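PDB 3H96: F420-H2 Dependent Reductase A from Mycobacterium smegmatis str. MC2 155, which is a coenzyme F420H2-dependent reductase, from families that degrade aflatoxins, and probably also acts on quinones. Local coordinates for residues Ser73-Thr82 against Arg133-Thr141. Sequence-based numbering, arbitrary orientation.
Sequences SNPAWYYNLT and RTIPVLALT
With CG lying opposite the backbone N (chi1 162°), Tyr78 turns its ring from helix 76-84 onto Pro136, while Arg133, extended from CG to NE, carries its guanidinium against the backbone of Ser73 and Asn74. Pro136 CG sits 3.8 Å from the centroid of the Tyr78 ring, a CH-pi contact over the face; proline suits the place because its compact, rigid ring presents a flat C-H surface to the aromatic face. Tyrosine also suits the site because its hydroxyl reaches past the packed ring to hydrogen-bond Glu102 OE1.

Asn74 uses both ends of its amide, which can accept at OD1 while donating at ND2. Its OD1 accepts from Arg133 NH1 at 3.0 Å, with amide and guanidinium planes perpendicular. Its ND2 donates almost straight (174°) to Tyr79 OH. The guanidinium, with Ser73 O over one face, also donates to the carbonyls of Ala66, Ser67 and Ala71, a task for which arginine's several N-H groups are well fitted.

Farther along, branched Leu138 divides its methyls: CD1 meets Leu81 CD1 at 3.9 Å and the edge of the Trp77 ring, whereas CD2 packs 3.6 Å from Thr82 CG2. Leu140 extends this apolar seam to Leu81.

Helix 76-84 thus packs on the antiparallel sheet, consistent with the split-barrel, PNPOX-like fold of the FMN-binding clan. The axis of residues 76-82 runs 47° from that of strand residues 137-141, between strands 94-103 and 61-65, while Val137 faces helix 105-118.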
loop_
_atom_site.group_PDB
_atom_site.type_symbol
_atom_site.label_atom_id
_atom_site.label_comp_id
_atom_site.label_asym_id
_atom_site.label_seq_id
_atom_site.Cartn_x
_atom_site.Cartn_y
_atom_site.Cartn_z
ATOM N N SER A 73 -7.175 -13.400 -4.239
ATOM C CA SER A 73 -5.952 -13.158 -5.009
ATOM C C SER A 73 -5.218 -11.876 -4.551
ATOM O O SER A 73 -5.846 -10.972 -4.057
ATOM C CB SER A 73 -6.297 -13.048 -6.492
ATOM O OG SER A 73 -6.350 -14.366 -7.040
ATOM N N ASN A 74 -3.891 -11.830 -4.720
ATOM C CA ASN A 74 -3.166 -10.566 -4.643
ATOM C C ASN A 74 -3.603 -9.552 -5.702
ATOM O O ASN A 74 -3.951 -9.931 -6.846
ATOM C CB ASN A 74 -1.699 -10.805 -4.819
ATOM C CG ASN A 74 -1.128 -11.599 -3.700
ATOM O OD1 ASN A 74 -1.431 -11.359 -2.517
ATOM N ND2 ASN A 74 -0.284 -12.561 -4.049
ATOM N N PRO A 75 -3.575 -8.266 -5.333
ATOM C CA PRO A 75 -3.886 -7.187 -6.308
ATOM C C PRO A 75 -2.826 -7.019 -7.401
ATOM O O PRO A 75 -1.642 -7.329 -7.188
ATOM C CB PRO A 75 -4.001 -5.928 -5.428
ATOM C CG PRO A 75 -3.046 -6.216 -4.241
ATOM C CD PRO A 75 -3.129 -7.755 -4.023
ATOM N N ALA A 76 -3.232 -6.524 -8.577
ATOM C CA ALA A 76 -2.323 -6.373 -9.657
ATOM C C ALA A 76 -1.169 -5.457 -9.244
ATOM O O ALA A 76 -0.037 -5.717 -9.639
ATOM C CB ALA A 76 -3.013 -5.789 -10.966
ATOM N N TRP A 77 -1.426 -4.381 -8.496
ATOM C CA TRP A 77 -0.293 -3.479 -8.142
ATOM C C TRP A 77 0.912 -4.163 -7.420
ATOM O O TRP A 77 2.081 -3.797 -7.593
ATOM C CB TRP A 77 -0.772 -2.243 -7.405
ATOM C CG TRP A 77 -1.379 -2.461 -6.045
ATOM C CD1 TRP A 77 -2.738 -2.489 -5.744
ATOM C CD2 TRP A 77 -0.687 -2.663 -4.818
ATOM N NE1 TRP A 77 -2.903 -2.687 -4.372
ATOM C CE2 TRP A 77 -1.663 -2.814 -3.801
ATOM C CE3 TRP A 77 0.671 -2.744 -4.466
ATOM C CZ2 TRP A 77 -1.327 -2.984 -2.479
ATOM C CZ3 TRP A 77 1.001 -2.964 -3.164
ATOM C CH2 TRP A 77 0.008 -3.065 -2.163
ATOM N N TYR A 78 0.614 -5.211 -6.657
ATOM C CA TYR A 78 1.607 -5.958 -5.914
ATOM C C TYR A 78 2.638 -6.518 -6.892
ATOM O O TYR A 78 3.833 -6.257 -6.729
ATOM C CB TYR A 78 0.940 -7.056 -5.056
ATOM C CG TYR A 78 1.929 -8.129 -4.621
ATOM C CD1 TYR A 78 2.886 -7.871 -3.646
ATOM C CD2 TYR A 78 1.927 -9.402 -5.223
ATOM C CE1 TYR A 78 3.843 -8.825 -3.315
ATOM C CE2 TYR A 78 2.891 -10.378 -4.882
ATOM C CZ TYR A 78 3.823 -10.079 -3.927
ATOM O OH TYR A 78 4.751 -11.006 -3.558
ATOM N N TYR A 79 2.181 -7.228 -7.944
ATOM C CA TYR A 79 3.068 -7.847 -8.935
ATOM C C TYR A 79 3.750 -6.748 -9.720
ATOM O O TYR A 79 4.900 -6.903 -10.154
ATOM C CB TYR A 79 2.248 -8.739 -9.902
ATOM C CG TYR A 79 1.688 -9.911 -9.159
ATOM C CD1 TYR A 79 2.533 -10.958 -8.727
ATOM C CD2 TYR A 79 0.371 -9.955 -8.829
ATOM C CE1 TYR A 79 2.028 -12.027 -8.020
ATOM C CE2 TYR A 79 -0.153 -10.992 -8.137
ATOM C CZ TYR A 79 0.668 -12.033 -7.743
ATOM O OH TYR A 79 0.165 -13.044 -6.998
ATOM N N ASN A 80 3.010 -5.665 -9.992
ATOM C CA ASN A 80 3.602 -4.553 -10.764
ATOM C C ASN A 80 4.805 -3.967 -10.026
ATOM O O ASN A 80 5.878 -3.748 -10.619
ATOM C CB ASN A 80 2.548 -3.480 -10.953
ATOM C CG ASN A 80 1.448 -3.916 -11.949
ATOM O OD1 ASN A 80 1.523 -4.973 -12.540
ATOM N ND2 ASN A 80 0.423 -3.116 -12.080
ATOM N N LEU A 81 4.634 -3.702 -8.724
ATOM C CA LEU A 81 5.737 -3.124 -7.934
ATOM C C LEU A 81 6.952 -4.054 -7.770
ATOM O O LEU A 81 8.081 -3.626 -8.024
ATOM C CB LEU A 81 5.236 -2.636 -6.577
ATOM C CG LEU A 81 4.265 -1.435 -6.569
ATOM C CD1 LEU A 81 4.006 -0.974 -5.098
ATOM C CD2 LEU A 81 4.956 -0.315 -7.344
ATOM N N THR A 82 6.723 -5.329 -7.412
ATOM C CA THR A 82 7.823 -6.236 -7.132
ATOM C C THR A 82 8.524 -6.599 -8.451
ATOM O O THR A 82 9.693 -7.000 -8.446
ATOM C CB THR A 82 7.336 -7.515 -6.485
ATOM O OG1 THR A 82 6.374 -8.167 -7.360
ATOM C CG2 THR A 82 6.742 -7.229 -5.042
ATOM N N ARG A 133 -3.929 -17.348 0.896
ATOM C CA ARG A 133 -2.743 -16.615 0.645
ATOM C C ARG A 133 -2.316 -15.837 1.901
ATOM O O ARG A 133 -3.161 -15.548 2.779
ATOM C CB ARG A 133 -2.905 -15.676 -0.574
ATOM C CG ARG A 133 -3.731 -14.484 -0.344
ATOM C CD ARG A 133 -3.859 -13.505 -1.575
ATOM N NE ARG A 133 -4.985 -12.663 -1.209
ATOM C CZ ARG A 133 -4.919 -11.374 -0.821
ATOM N NH1 ARG A 133 -3.792 -10.701 -0.828
ATOM N NH2 ARG A 133 -6.030 -10.740 -0.452
ATOM N N THR A 134 -1.006 -15.553 1.993
ATOM C CA THR A 134 -0.477 -14.640 3.016
ATOM C C THR A 134 -0.433 -13.271 2.362
ATOM O O THR A 134 0.095 -13.139 1.235
ATOM C CB THR A 134 0.945 -15.044 3.355
ATOM O OG1 THR A 134 0.857 -16.278 4.076
ATOM C CG2 THR A 134 1.682 -13.980 4.308
ATOM N N ILE A 135 -1.029 -12.274 3.034
ATOM C CA ILE A 135 -1.179 -10.877 2.511
ATOM C C ILE A 135 0.212 -10.274 2.467
ATOM O O ILE A 135 0.892 -10.179 3.524
ATOM C CB ILE A 135 -2.222 -10.088 3.358
ATOM C CG1 ILE A 135 -3.610 -10.669 3.013
ATOM C CG2 ILE A 135 -2.307 -8.593 2.987
ATOM C CD1 ILE A 135 -4.733 -10.175 3.964
ATOM N N PRO A 136 0.658 -9.903 1.242
ATOM C CA PRO A 136 2.011 -9.374 1.178
ATOM C C PRO A 136 2.163 -8.007 1.833
ATOM O O PRO A 136 1.244 -7.137 1.795
ATOM C CB PRO A 136 2.317 -9.296 -0.324
ATOM C CG PRO A 136 1.341 -10.356 -0.986
ATOM C CD PRO A 136 0.122 -10.331 -0.076
ATOM N N VAL A 137 3.312 -7.812 2.471
ATOM C CA VAL A 137 3.673 -6.443 2.886
ATOM C C VAL A 137 4.885 -5.982 2.081
ATOM O O VAL A 137 5.893 -6.696 2.025
ATOM C CB VAL A 137 3.952 -6.433 4.414
ATOM C CG1 VAL A 137 4.480 -5.055 4.943
ATOM C CG2 VAL A 137 2.678 -6.765 5.141
ATOM N N LEU A 138 4.819 -4.786 1.484
ATOM C CA LEU A 138 5.959 -4.239 0.789
ATOM C C LEU A 138 6.484 -2.984 1.532
ATOM O O LEU A 138 5.690 -2.198 2.051
ATOM C CB LEU A 138 5.549 -3.807 -0.635
ATOM C CG LEU A 138 4.961 -4.863 -1.568
ATOM C CD1 LEU A 138 4.732 -4.190 -2.923
ATOM C CD2 LEU A 138 5.950 -5.991 -1.796
ATOM N N ALA A 139 7.807 -2.816 1.514
ATOM C CA ALA A 139 8.485 -1.647 1.993
ATOM C C ALA A 139 8.816 -0.717 0.802
ATOM O O ALA A 139 9.522 -1.108 -0.141
ATOM C CB ALA A 139 9.753 -2.070 2.740
ATOM N N LEU A 140 8.313 0.517 0.854
ATOM C CA LEU A 140 8.606 1.530 -0.113
ATOM C C LEU A 140 9.612 2.533 0.486
ATOM O O LEU A 140 9.289 3.320 1.382
ATOM C CB LEU A 140 7.292 2.173 -0.557
ATOM C CG LEU A 140 6.214 1.146 -0.930
ATOM C CD1 LEU A 140 4.918 1.906 -1.390
ATOM C CD2 LEU A 140 6.736 0.177 -2.103
ATOM N N THR A 141 10.844 2.510 -0.023
ATOM C CA THR A 141 11.912 3.279 0.592
ATOM C C THR A 141 12.319 4.449 -0.301
ATOM O O THR A 141 12.724 4.228 -1.451
ATOM C CB THR A 141 13.145 2.441 0.828
ATOM O OG1 THR A 141 12.792 1.305 1.615
ATOM C CG2 THR A 141 14.186 3.285 1.558
#